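Local coordinates for sulfurtransferase (Azotobacter vinelandii, PDB 1E0C), which catalyses sulfur transfer as a thiosulfate:cyanide sulfurtransferase (rhodanese), probably carrying the sulfur as a cysteine persulfide between donor and acceptor, at residues A14-R19 with P23-V28; H111-N114 with A119-A122; P8-P13 with L205-D210; G39-A44 with G115-W120; F98-D103 with G253-W258. All blocks are in the same frame, centred on the assembly; numbering follows the deposited sequence.

Interaction 1: residues A14-R19 with P23-V28; sequences ADLQAR and PELILV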
# COMPACT_ATOMS: atom_id res chain seq x y z
N ALA A 14 -1.84 19.62 5.48
CA ALA A 14 -2.73 20.77 5.51
C ALA A 14 -4.11 20.44 4.97
O ALA A 14 -5.12 20.93 5.49
CB ALA A 14 -2.15 21.95 4.73
N ASP A 15 -4.17 19.66 3.88
CA ASP A 15 -5.45 19.32 3.28
C ASP A 15 -6.29 18.47 4.24
O ASP A 15 -7.50 18.63 4.32
CB ASP A 15 -5.25 18.50 2.00
CG ASP A 15 -4.41 19.22 0.96
OD1 ASP A 15 -4.63 20.44 0.78
OD2 ASP A 15 -3.57 18.56 0.33
N LEU A 16 -5.62 17.53 4.90
CA LEU A 16 -6.31 16.66 5.86
C LEU A 16 -6.75 17.45 7.08
O LEU A 16 -7.90 17.32 7.50
CB LEU A 16 -5.43 15.48 6.27
CG LEU A 16 -6.03 14.57 7.36
CD1 LEU A 16 -7.36 14.00 6.92
CD2 LEU A 16 -5.03 13.47 7.70
N GLN A 17 -5.88 18.29 7.63
CA GLN A 17 -6.25 19.05 8.83
C GLN A 17 -7.50 19.88 8.64
O GLN A 17 -8.36 19.95 9.53
CB GLN A 17 -5.10 19.90 9.36
CG GLN A 17 -5.44 20.54 10.71
CD GLN A 17 -4.26 21.14 11.42
OE1 GLN A 17 -3.13 20.66 11.33
NE2 GLN A 17 -4.51 22.20 12.20
N ALA A 18 -7.68 20.49 7.47
CA ALA A 18 -8.84 21.31 7.17
C ALA A 18 -10.12 20.50 7.08
O ALA A 18 -11.22 21.05 7.04
CB ALA A 18 -8.61 22.00 5.82
N ARG A 19 -9.98 19.18 6.92
CA ARG A 19 -11.12 18.31 6.65
C ARG A 19 -11.30 17.22 7.70
O ARG A 19 -12.09 16.30 7.46
CB ARG A 19 -10.94 17.66 5.26
CG ARG A 19 -11.02 18.65 4.10
CD ARG A 19 -10.62 18.00 2.79
NE ARG A 19 -10.73 18.92 1.66
CZ ARG A 19 -9.84 19.87 1.38
NH1 ARG A 19 -8.75 20.04 2.13
NH2 ARG A 19 -10.04 20.69 0.35
N PRO A 23 -17.83 14.39 7.73
CA PRO A 23 -18.58 13.24 8.21
C PRO A 23 -18.29 11.97 7.43
O PRO A 23 -18.38 10.88 7.99
CB PRO A 23 -20.04 13.65 8.08
CG PRO A 23 -20.04 14.78 7.10
CD PRO A 23 -18.72 15.49 7.31
N GLU A 24 -17.96 12.10 6.16
CA GLU A 24 -17.65 10.98 5.29
C GLU A 24 -16.26 10.41 5.49
O GLU A 24 -15.92 9.35 4.96
CB GLU A 24 -17.83 11.40 3.82
CG GLU A 24 -16.80 12.37 3.30
CD GLU A 24 -17.15 13.84 3.45
OE1 GLU A 24 -17.89 14.22 4.38
OE2 GLU A 24 -16.67 14.66 2.63
N LEU A 25 -15.41 11.11 6.23
CA LEU A 25 -14.02 10.71 6.40
C LEU A 25 -13.87 9.46 7.26
O LEU A 25 -14.31 9.40 8.41
CB LEU A 25 -13.21 11.85 7.02
CG LEU A 25 -11.76 11.53 7.40
CD1 LEU A 25 -10.96 11.15 6.15
CD2 LEU A 25 -11.13 12.73 8.09
N ILE A 26 -13.16 8.48 6.69
CA ILE A 26 -12.69 7.34 7.46
C ILE A 26 -11.15 7.43 7.45
O ILE A 26 -10.53 7.17 6.42
CB ILE A 26 -13.15 5.98 6.93
CG1 ILE A 26 -14.68 5.90 6.91
CG2 ILE A 26 -12.56 4.88 7.81
CD1 ILE A 26 -15.23 4.53 6.57
N LEU A 27 -10.60 7.91 8.54
CA LEU A 27 -9.16 8.13 8.67
C LEU A 27 -8.52 6.91 9.31
O LEU A 27 -8.86 6.50 10.42
CB LEU A 27 -8.92 9.37 9.53
CG LEU A 27 -7.48 9.76 9.87
CD1 LEU A 27 -6.68 10.01 8.58
CD2 LEU A 27 -7.48 11.03 10.72
N VAL A 28 -7.61 6.29 8.56
CA VAL A 28 -7.01 5.03 8.98
C VAL A 28 -5.53 5.18 9.29
O VAL A 28 -4.74 5.62 8.46
CB VAL A 28 -7.18 3.97 7.86
CG1 VAL A 28 -6.58 2.64 8.28
CG2 VAL A 28 -8.65 3.85 7.50
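Leu16, on the short helix 13-17, forks between Leu25 and Leu27 of strand 25-29, and the contact across the segments is apolar. One branch goes to each partner: CD1 of Leu16 lies 4.1 Å from CD2 of Leu25, while CD2 of Leu16 meets CD1 of Leu27 at 3.9 Å. The side chain of Leu16 stands roughly at right angles to that of Leu25. Its CG is turned anti to the backbone N (chi1 175°), which carries the branch point out from the helix toward the strand. Leu25 and Leu27 are two residues apart and therefore point from the same side of the strand, giving the fork two methyl-bearing partners; branched, flexible leucine suits all three positions. Trp120 also packs on Leu16, and Leu25 and Leu27 touch Val85 and Tyr87, respectively, of strand 83-87.

Polar bonds lie within segment 14-19 and to its surroundings rather than joining it to the strand. Arg19 NH1 donates to Asp15 O over 2.9 Å, with an angle of 154° at the hydrogen and the oxygen lying in the guanidinium plane. NE of the same arginine is bonded to Asp3 O, so two carbonyls fix the turn of the flat group. The carbonyl O of Arg19 comes within 3.8 Å of Leu25 CD2, a van der Waals contact. Apolar packing, with no polar bond between the segments, is what this contact contributes to holding helix and strand together, while the arginine ties its own segment to the N-terminal tail.

Interaction 2: residues H111-N114 with A119-A122; sequences HYLN and AWLA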
# COMPACT_ATOMS: atom_id res chain seq x y z
N HIS A 111 -7.59 8.53 -0.25
CA HIS A 111 -6.42 9.38 -0.35
C HIS A 111 -5.31 8.83 0.53
O HIS A 111 -5.57 8.19 1.55
CB HIS A 111 -6.75 10.82 0.13
CG HIS A 111 -7.84 11.44 -0.68
ND1 HIS A 111 -7.60 12.11 -1.86
CD2 HIS A 111 -9.19 11.39 -0.53
CE1 HIS A 111 -8.75 12.47 -2.40
NE2 HIS A 111 -9.73 12.03 -1.62
N TYR A 112 -4.08 9.14 0.15
CA TYR A 112 -2.91 8.85 0.95
C TYR A 112 -2.38 10.16 1.53
O TYR A 112 -2.28 11.15 0.80
CB TYR A 112 -1.78 8.25 0.09
CG TYR A 112 -0.47 8.17 0.84
CD1 TYR A 112 -0.38 7.46 2.02
CD2 TYR A 112 0.68 8.81 0.37
CE1 TYR A 112 0.79 7.36 2.73
CE2 TYR A 112 1.87 8.71 1.07
CZ TYR A 112 1.92 7.99 2.24
OH TYR A 112 3.09 7.90 2.96
N LEU A 113 -2.13 10.16 2.84
CA LEU A 113 -1.54 11.34 3.47
C LEU A 113 -0.03 11.33 3.20
O LEU A 113 0.70 10.50 3.73
CB LEU A 113 -1.77 11.31 4.99
CG LEU A 113 -1.08 12.45 5.76
CD1 LEU A 113 -1.64 13.79 5.29
CD2 LEU A 113 -1.27 12.28 7.26
N ASN A 114 0.41 12.25 2.34
CA ASN A 114 1.83 12.28 1.96
C ASN A 114 2.76 12.38 3.15
O ASN A 114 2.68 13.33 3.94
CB ASN A 114 2.05 13.46 1.01
CG ASN A 114 3.21 13.21 0.06
OD1 ASN A 114 3.78 12.12 0.04
ND2 ASN A 114 3.56 14.22 -0.73
N ALA A 119 5.22 13.34 8.36
CA ALA A 119 4.99 14.69 7.86
C ALA A 119 4.06 15.47 8.78
O ALA A 119 4.27 16.66 9.04
CB ALA A 119 4.43 14.63 6.44
N TRP A 120 3.04 14.80 9.30
CA TRP A 120 2.12 15.41 10.26
C TRP A 120 2.89 15.93 11.47
O TRP A 120 2.73 17.09 11.86
CB TRP A 120 1.08 14.38 10.72
CG TRP A 120 -0.05 14.96 11.52
CD1 TRP A 120 -0.14 15.05 12.88
CD2 TRP A 120 -1.28 15.50 11.00
NE1 TRP A 120 -1.34 15.63 13.23
CE2 TRP A 120 -2.06 15.89 12.11
CE3 TRP A 120 -1.80 15.69 9.71
CZ2 TRP A 120 -3.31 16.48 11.95
CZ3 TRP A 120 -3.04 16.25 9.56
CH2 TRP A 120 -3.79 16.65 10.69
N LEU A 121 3.73 15.08 12.06
CA LEU A 121 4.50 15.47 13.24
C LEU A 121 5.53 16.54 12.90
O LEU A 121 5.79 17.45 13.70
CB LEU A 121 5.19 14.29 13.88
CG LEU A 121 4.33 13.18 14.48
CD1 LEU A 121 5.18 11.93 14.73
CD2 LEU A 121 3.69 13.65 15.78
N ALA A 122 6.13 16.44 11.71
CA ALA A 122 7.15 17.42 11.33
C ALA A 122 6.57 18.83 11.32
O ALA A 122 7.29 19.80 11.54
CB ALA A 122 7.78 17.09 9.99
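A beta-alpha unit of the N-terminal rhodanese-like domain, in which strand 110-113 of the parallel sheet runs into helix 116-122, is closed by Leu113 packing on Trp120 and Asn114 meeting Ala119. Leu113 is the last residue of the strand and points toward the helix. Its methyl CD2 comes to 4.2 Å from CE3 of the Trp120 indole, approaching obliquely. Pro13 and Ile41 touch both residues, so the pair belongs to a wider apolar layer between sheet and helix. A leucine fits here because its branched end reaches across to the ring without a polar group to bury.

The side-chain amide of Asn114 is engaged elsewhere, with Glu12 and Ile207, so the residue just past the strand also reaches strand 206-207 of the second domain. The indole NE1 of Trp120 is likewise satisfied, by Pro126 O. Tyr112 lends one ring face to the chain as it turns, with the Asn114 N 3.9 Å above the ring plane and offset toward the rim. The tightest approach between strand end and helix needs a small residue, and alanine supplies it: the carbonyl O of Asn114 lies 3.3 Å from Ala119 CB.

Interaction 3: residues P8-P13 with L205-D210; sequences PLVIEP and LRIRTD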
# COMPACT_ATOMS: atom_id res chain seq x y z
N PRO A 8 -6.30 15.36 -5.24
CA PRO A 8 -5.68 14.22 -5.89
C PRO A 8 -5.54 13.09 -4.87
O PRO A 8 -5.82 13.29 -3.68
CB PRO A 8 -4.30 14.74 -6.29
CG PRO A 8 -4.00 15.80 -5.30
CD PRO A 8 -5.31 16.38 -4.85
N LEU A 9 -5.04 11.95 -5.33
CA LEU A 9 -4.92 10.80 -4.43
C LEU A 9 -4.01 11.12 -3.26
O LEU A 9 -4.35 10.85 -2.10
CB LEU A 9 -4.37 9.61 -5.21
CG LEU A 9 -4.53 8.22 -4.59
CD1 LEU A 9 -4.23 7.14 -5.63
CD2 LEU A 9 -3.61 8.05 -3.39
N VAL A 10 -2.82 11.64 -3.55
CA VAL A 10 -1.86 11.97 -2.50
C VAL A 10 -2.11 13.39 -2.01
O VAL A 10 -2.12 14.33 -2.82
CB VAL A 10 -0.42 11.83 -3.01
CG1 VAL A 10 0.59 12.34 -2.00
CG2 VAL A 10 -0.12 10.37 -3.37
N ILE A 11 -2.52 13.52 -0.75
CA ILE A 11 -2.83 14.85 -0.21
C ILE A 11 -1.82 15.23 0.85
O ILE A 11 -1.08 14.40 1.37
CB ILE A 11 -4.26 14.88 0.36
CG1 ILE A 11 -4.35 14.04 1.63
CG2 ILE A 11 -5.23 14.36 -0.69
CD1 ILE A 11 -5.73 14.04 2.27
N GLU A 12 -1.78 16.52 1.21
CA GLU A 12 -0.82 16.96 2.22
C GLU A 12 -1.50 17.08 3.58
O GLU A 12 -2.72 17.17 3.67
CB GLU A 12 -0.26 18.34 1.80
CG GLU A 12 0.47 18.30 0.45
CD GLU A 12 1.76 17.51 0.53
OE1 GLU A 12 2.41 17.55 1.59
OE2 GLU A 12 2.15 16.84 -0.46
N PRO A 13 -0.71 17.12 4.63
CA PRO A 13 -1.21 17.31 5.99
C PRO A 13 -2.17 18.48 6.10
O PRO A 13 -3.21 18.38 6.75
CB PRO A 13 0.05 17.52 6.81
CG PRO A 13 1.08 16.71 6.08
CD PRO A 13 0.77 16.95 4.62
N LEU A 205 9.54 11.99 4.71
CA LEU A 205 9.14 10.76 4.08
C LEU A 205 7.98 10.88 3.12
O LEU A 205 7.39 9.87 2.72
CB LEU A 205 8.93 9.63 5.09
CG LEU A 205 10.16 9.28 5.95
CD1 LEU A 205 9.82 8.20 6.97
CD2 LEU A 205 11.31 8.82 5.06
N ARG A 206 7.73 12.08 2.60
CA ARG A 206 6.80 12.23 1.49
C ARG A 206 7.39 11.49 0.27
O ARG A 206 8.59 11.19 0.26
CB ARG A 206 6.60 13.69 1.11
CG ARG A 206 5.79 14.51 2.13
CD ARG A 206 5.71 15.95 1.62
NE ARG A 206 4.90 16.80 2.49
CZ ARG A 206 5.22 17.19 3.71
NH1 ARG A 206 6.34 16.84 4.32
NH2 ARG A 206 4.35 17.98 4.36
N ILE A 207 6.53 11.23 -0.69
CA ILE A 207 6.98 10.63 -1.96
C ILE A 207 7.87 11.66 -2.66
O ILE A 207 7.51 12.84 -2.65
CB ILE A 207 5.77 10.28 -2.83
CG1 ILE A 207 4.96 9.15 -2.18
CG2 ILE A 207 6.19 9.87 -4.23
CD1 ILE A 207 3.51 9.14 -2.60
N ARG A 208 9.05 11.25 -3.12
CA ARG A 208 9.94 12.23 -3.77
C ARG A 208 9.25 12.89 -4.95
O ARG A 208 8.47 12.28 -5.68
CB ARG A 208 11.23 11.54 -4.21
CG ARG A 208 10.99 10.38 -5.19
CD ARG A 208 12.26 9.53 -5.26
NE ARG A 208 13.36 10.29 -5.85
CZ ARG A 208 14.60 9.82 -5.96
NH1 ARG A 208 14.90 8.63 -5.47
NH2 ARG A 208 15.54 10.54 -6.57
N THR A 209 9.50 14.20 -5.15
CA THR A 209 8.75 14.89 -6.19
C THR A 209 9.20 14.53 -7.60
O THR A 209 8.43 14.75 -8.55
CB THR A 209 8.82 16.42 -6.01
OG1 THR A 209 10.20 16.81 -6.03
CG2 THR A 209 8.20 16.81 -4.68
N ASP A 210 10.38 13.95 -7.72
CA ASP A 210 10.94 13.56 -9.01
C ASP A 210 10.67 12.10 -9.31
O ASP A 210 11.30 11.51 -10.19
CB ASP A 210 12.46 13.80 -9.01
CG ASP A 210 13.22 12.96 -8.01
OD1 ASP A 210 12.74 12.76 -6.86
OD2 ASP A 210 14.33 12.48 -8.34
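Glu12 and Arg206 meet in a salt bridge that joins the residue just after edge strand 10-11 to the short, weakly bonded strand 206-207 of the other domain. Arg206 NE points at OE1 of Glu12 across 2.8 Å, almost straight at 174°, and the oxygen receives it on its syn lone pair. Carboxylate and guanidinium lie nearly coplanar, 4° apart. Arg206 NH2 adds a weak bond to the same OE1 at 3.4 Å, and Pro13 CD lies 3.7 Å from that nitrogen. The arginine chain is extended from CG to NE, which lets it span the distance between the two backbones. Beside the charges, Val10 CG2 and Ile207 CD1 touch at 3.9 Å.

A second shell fixes these groups. Glu12 OE2 takes a hydrogen bond from Asn114 ND2, and Asn114 OD1 accepts one from Ile207 N, so the amide bridges both segments; Arg206 NH2 also forms a salt bridge with Glu123 and NH1 bonds to Arg203 O. With a leucine in place of Arg206, Glu12 and Glu123 would probably be left without their shared cation, and Arg203 O would lose a donor. Glu12 also sits at the N-cap of helix 13-17, where its backbone N is held by Asp15. The whole forms an interface between domains, as expected of a tandem rhodanese whose two related domains pack into one globule.

Interaction 4: residues G39-A44 with G115-W120; sequences GHIPGA and GGLTAW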
# COMPACT_ATOMS: atom_id res chain seq x y z
N GLY A 39 -0.15 9.09 20.39
CA GLY A 39 -0.86 10.23 19.80
C GLY A 39 -1.07 10.00 18.31
O GLY A 39 -0.12 9.65 17.60
N HIS A 40 -2.32 10.09 17.87
CA HIS A 40 -2.63 9.86 16.46
C HIS A 40 -3.30 11.09 15.88
O HIS A 40 -3.68 12.01 16.62
CB HIS A 40 -3.49 8.60 16.29
CG HIS A 40 -4.68 8.55 17.20
ND1 HIS A 40 -4.66 7.84 18.38
CD2 HIS A 40 -5.92 9.09 17.09
CE1 HIS A 40 -5.83 7.98 18.98
NE2 HIS A 40 -6.62 8.72 18.23
N ILE A 41 -3.48 11.11 14.56
CA ILE A 41 -4.20 12.24 13.95
C ILE A 41 -5.65 12.17 14.41
O ILE A 41 -6.23 11.08 14.50
CB ILE A 41 -4.10 12.14 12.42
CG1 ILE A 41 -2.60 12.23 12.03
CG2 ILE A 41 -4.88 13.27 11.75
CD1 ILE A 41 -2.37 12.08 10.54
N PRO A 42 -6.23 13.28 14.84
CA PRO A 42 -7.55 13.28 15.45
C PRO A 42 -8.59 12.56 14.63
O PRO A 42 -8.80 12.83 13.44
CB PRO A 42 -7.87 14.77 15.60
CG PRO A 42 -6.51 15.36 15.85
CD PRO A 42 -5.61 14.63 14.87
N GLY A 43 -9.27 11.59 15.26
CA GLY A 43 -10.34 10.87 14.57
C GLY A 43 -9.83 9.62 13.86
O GLY A 43 -10.62 8.83 13.34
N ALA A 44 -8.51 9.42 13.88
CA ALA A 44 -7.94 8.25 13.22
C ALA A 44 -8.35 6.96 13.93
O ALA A 44 -8.47 6.91 15.15
CB ALA A 44 -6.41 8.31 13.20
N GLY A 115 3.63 11.39 3.33
CA GLY A 115 4.56 11.39 4.45
C GLY A 115 3.90 10.92 5.75
O GLY A 115 4.55 10.83 6.79
N GLY A 116 2.61 10.63 5.69
CA GLY A 116 1.88 10.09 6.83
C GLY A 116 2.13 10.85 8.12
O GLY A 116 2.18 12.08 8.17
N LEU A 117 2.26 10.11 9.21
CA LEU A 117 2.46 10.74 10.52
C LEU A 117 3.79 11.48 10.60
O LEU A 117 3.95 12.42 11.38
CB LEU A 117 2.39 9.67 11.62
CG LEU A 117 2.38 10.21 13.06
CD1 LEU A 117 1.04 10.85 13.38
CD2 LEU A 117 2.67 9.07 14.04
N THR A 118 4.81 10.98 9.89
CA THR A 118 6.11 11.66 9.89
C THR A 118 5.92 13.12 9.46
O THR A 118 6.38 14.02 10.16
CB THR A 118 7.08 10.97 8.91
OG1 THR A 118 6.97 9.55 9.14
CG2 THR A 118 8.51 11.40 9.18
N ALA A 119 5.22 13.34 8.36
CA ALA A 119 4.99 14.69 7.86
C ALA A 119 4.06 15.47 8.78
O ALA A 119 4.27 16.66 9.04
CB ALA A 119 4.43 14.63 6.44
N TRP A 120 3.04 14.80 9.30
CA TRP A 120 2.12 15.41 10.26
C TRP A 120 2.89 15.93 11.47
O TRP A 120 2.73 17.09 11.86
CB TRP A 120 1.08 14.38 10.72
CG TRP A 120 -0.05 14.96 11.52
CD1 TRP A 120 -0.14 15.05 12.88
CD2 TRP A 120 -1.28 15.50 11.00
NE1 TRP A 120 -1.34 15.63 13.23
CE2 TRP A 120 -2.06 15.89 12.11
CE3 TRP A 120 -1.80 15.69 9.71
CZ2 TRP A 120 -3.31 16.48 11.95
CZ3 TRP A 120 -3.04 16.25 9.56
CH2 TRP A 120 -3.79 16.65 10.69
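Ile41 is the bump of this contact, and it lies flat on one face of the Trp120 indole. Its CG1 stands 3.6 Å from the centroid of the five-membered ring and only 5° from the ring normal, a CH-pi contact. The methyl CG2 rests over the six-membered ring, 3.6 Å from CZ2, while CD1 reaches 3.6 Å from CD2 at the ring fusion. With CG1 set beside the backbone N and CG2 beside the carbonyl carbon (chi1 -61°), both branches of the beta-branched side chain spread across the indole. Leu117, one turn earlier in the helix, flanks the indole, its CD1 4.1 Å from Ile41 CG1, and Ile41 fits into the angle between the two; Pro42 CD adds an oblique touch at CZ2. An alanine replacing Trp120 would probably open a gap beneath Ile41 and leave Pro126 O without the indole N-H.

The bump is presented by a type II turn from Ile41 to Ala44, with Gly43 in the third place, where positive phi suits a residue lacking a side chain. Around the contact, helix 13-17 packs Pro13, Leu16 and Gln17 against the indole, while Leu27 of strand 25-29 touches Ile41 and Tyr87 of strand 83-87 touches Leu117.

Interaction 5: residues F98-D103 with G253-W258; sequences FIWLLD and GYAGSW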
# COMPACT_ATOMS: atom_id res chain seq x y z
N PHE A 98 -2.79 -0.91 2.51
CA PHE A 98 -4.21 -0.76 2.88
C PHE A 98 -5.00 -0.19 1.72
O PHE A 98 -6.13 -0.59 1.43
CB PHE A 98 -4.31 0.11 4.14
CG PHE A 98 -5.74 0.20 4.63
CD1 PHE A 98 -6.23 -0.78 5.49
CD2 PHE A 98 -6.57 1.22 4.22
CE1 PHE A 98 -7.54 -0.69 5.93
CE2 PHE A 98 -7.88 1.29 4.64
CZ PHE A 98 -8.36 0.33 5.51
N ILE A 99 -4.38 0.68 0.92
CA ILE A 99 -5.06 1.20 -0.27
C ILE A 99 -5.25 0.11 -1.31
O ILE A 99 -6.30 0.04 -1.96
CB ILE A 99 -4.29 2.42 -0.83
CG1 ILE A 99 -4.65 3.62 0.06
CG2 ILE A 99 -4.67 2.69 -2.28
CD1 ILE A 99 -3.78 4.84 -0.11
N TRP A 100 -4.29 -0.80 -1.41
CA TRP A 100 -4.51 -1.97 -2.29
C TRP A 100 -5.69 -2.78 -1.77
O TRP A 100 -6.55 -3.20 -2.54
CB TRP A 100 -3.22 -2.78 -2.38
CG TRP A 100 -3.41 -4.20 -2.81
CD1 TRP A 100 -3.66 -4.68 -4.06
CD2 TRP A 100 -3.38 -5.35 -1.94
NE1 TRP A 100 -3.77 -6.05 -4.03
CE2 TRP A 100 -3.60 -6.48 -2.74
CE3 TRP A 100 -3.17 -5.51 -0.57
CZ2 TRP A 100 -3.65 -7.77 -2.21
CZ3 TRP A 100 -3.20 -6.79 -0.04
CH2 TRP A 100 -3.43 -7.90 -0.87
N LEU A 101 -5.84 -2.88 -0.44
CA LEU A 101 -7.02 -3.58 0.10
C LEU A 101 -8.30 -2.83 -0.22
O LEU A 101 -9.35 -3.42 -0.48
CB LEU A 101 -6.88 -3.82 1.60
CG LEU A 101 -5.95 -4.95 2.04
CD1 LEU A 101 -5.91 -5.02 3.56
CD2 LEU A 101 -6.42 -6.29 1.47
N LEU A 102 -8.25 -1.49 -0.20
CA LEU A 102 -9.43 -0.72 -0.60
C LEU A 102 -9.80 -1.01 -2.05
O LEU A 102 -10.98 -1.13 -2.39
CB LEU A 102 -9.16 0.77 -0.41
CG LEU A 102 -9.08 1.26 1.04
CD1 LEU A 102 -8.79 2.76 1.04
CD2 LEU A 102 -10.41 1.00 1.77
N ASP A 103 -8.79 -1.20 -2.92
CA ASP A 103 -9.13 -1.60 -4.29
C ASP A 103 -9.72 -3.01 -4.30
O ASP A 103 -10.67 -3.28 -5.04
CB ASP A 103 -7.87 -1.59 -5.16
CG ASP A 103 -7.44 -0.17 -5.49
OD1 ASP A 103 -8.32 0.72 -5.46
OD2 ASP A 103 -6.25 0.02 -5.77
N GLY A 253 -0.81 -5.51 -7.48
CA GLY A 253 0.14 -5.87 -6.42
C GLY A 253 0.29 -7.40 -6.46
O GLY A 253 -0.73 -8.10 -6.51
N TYR A 254 1.51 -7.90 -6.62
CA TYR A 254 1.73 -9.35 -6.57
C TYR A 254 1.86 -9.74 -5.09
O TYR A 254 2.93 -9.64 -4.50
CB TYR A 254 2.98 -9.76 -7.34
CG TYR A 254 3.41 -11.19 -7.08
CD1 TYR A 254 2.47 -12.20 -6.92
CD2 TYR A 254 4.76 -11.53 -7.03
CE1 TYR A 254 2.86 -13.50 -6.66
CE2 TYR A 254 5.16 -12.83 -6.77
CZ TYR A 254 4.20 -13.81 -6.60
OH TYR A 254 4.60 -15.11 -6.33
N ALA A 255 0.69 -9.96 -4.48
CA ALA A 255 0.61 -10.14 -3.03
C ALA A 255 1.46 -11.28 -2.52
O ALA A 255 2.08 -11.20 -1.46
CB ALA A 255 -0.85 -10.32 -2.65
N GLY A 256 1.52 -12.39 -3.27
CA GLY A 256 2.34 -13.53 -2.83
C GLY A 256 3.79 -13.10 -2.65
O GLY A 256 4.47 -13.47 -1.69
N SER A 257 4.25 -12.27 -3.59
CA SER A 257 5.57 -11.66 -3.49
C SER A 257 6.68 -12.68 -3.38
O SER A 257 6.49 -13.85 -3.75
CB SER A 257 5.59 -10.65 -2.33
OG SER A 257 5.10 -9.39 -2.77
N TRP A 258 7.86 -12.27 -2.91
CA TRP A 258 9.00 -13.16 -2.90
C TRP A 258 8.84 -14.30 -1.90
O TRP A 258 9.36 -15.39 -2.15
CB TRP A 258 10.32 -12.44 -2.64
CG TRP A 258 11.50 -13.24 -3.13
CD1 TRP A 258 12.43 -13.91 -2.38
CD2 TRP A 258 11.86 -13.45 -4.50
NE1 TRP A 258 13.36 -14.51 -3.22
CE2 TRP A 258 13.00 -14.27 -4.51
CE3 TRP A 258 11.31 -13.03 -5.71
CZ2 TRP A 258 13.65 -14.64 -5.69
CZ3 TRP A 258 11.94 -13.42 -6.89
CH2 TRP A 258 13.08 -14.22 -6.86
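Two hydrogen bonds grip OG of Ser257, in segment 253-258, whose Ala255 packs on Trp100: the hydroxyl donates to Tyr254 O over 2.8 Å, and it also bonds to the backbone N of the S-mercaptocysteine at position 230. The first bond approaches nearly along the carbonyl bond, at a C=O angle of 170°. In the same compact shape Ser257 N sits 3.2 Å above the centre of the Tyr254 ring. Tyr254 itself is the centre of an inverse gamma turn. Serine suits the place, because one short hydroxyl serves both the turn and the modified cysteine.

Across the contact the chemistry is apolar. Trp100, on helix 93-104, extends its benzenoid end to Ala255, whose CB lies 3.8 Å from CZ2 and 4.0 Å from CH2. A chi1 of 159° sets CG of Trp100 across from the backbone N, and the ring extends toward the second domain. Gly253 passes beside the indole, where a side chain would be crowded: a CB there would lie 3.5 Å from Trp100 CD1. The indole NE1 is satisfied by Thr148 OG1, and His233 and Tyr240 meet the ring edge-to-face.

The S-mercaptocysteine at position 230 is consistent with this being the sulfur-carrying site, as in other rhodaneses. A buried indole from the first domain thus packs against segment 253-258 beside that site, while the polar bonds of Ser257 help shape the segment around it.

Interactions 1, 2 and 4 lie together in the first rhodanese-like domain. Interactions 2 and 4 share Ala119 and Trp120 of helix 116-122, with centres about 6 Å apart; interaction 1 lies about 11 Å from each and closes before either opens along the chain. Interactions 1, 2 and 3 reach the same five-stranded parallel sheet, where strand 10-11 of interaction 3 borders strand 110-113 of interaction 2. Interactions 3 and 5 each join distant parts of the chain, 192 and 150 residues apart, and alternate along it, their centres about 20 Å apart. They therefore link the two domains at separate places, with interaction 5 beside the loop of the persulfide.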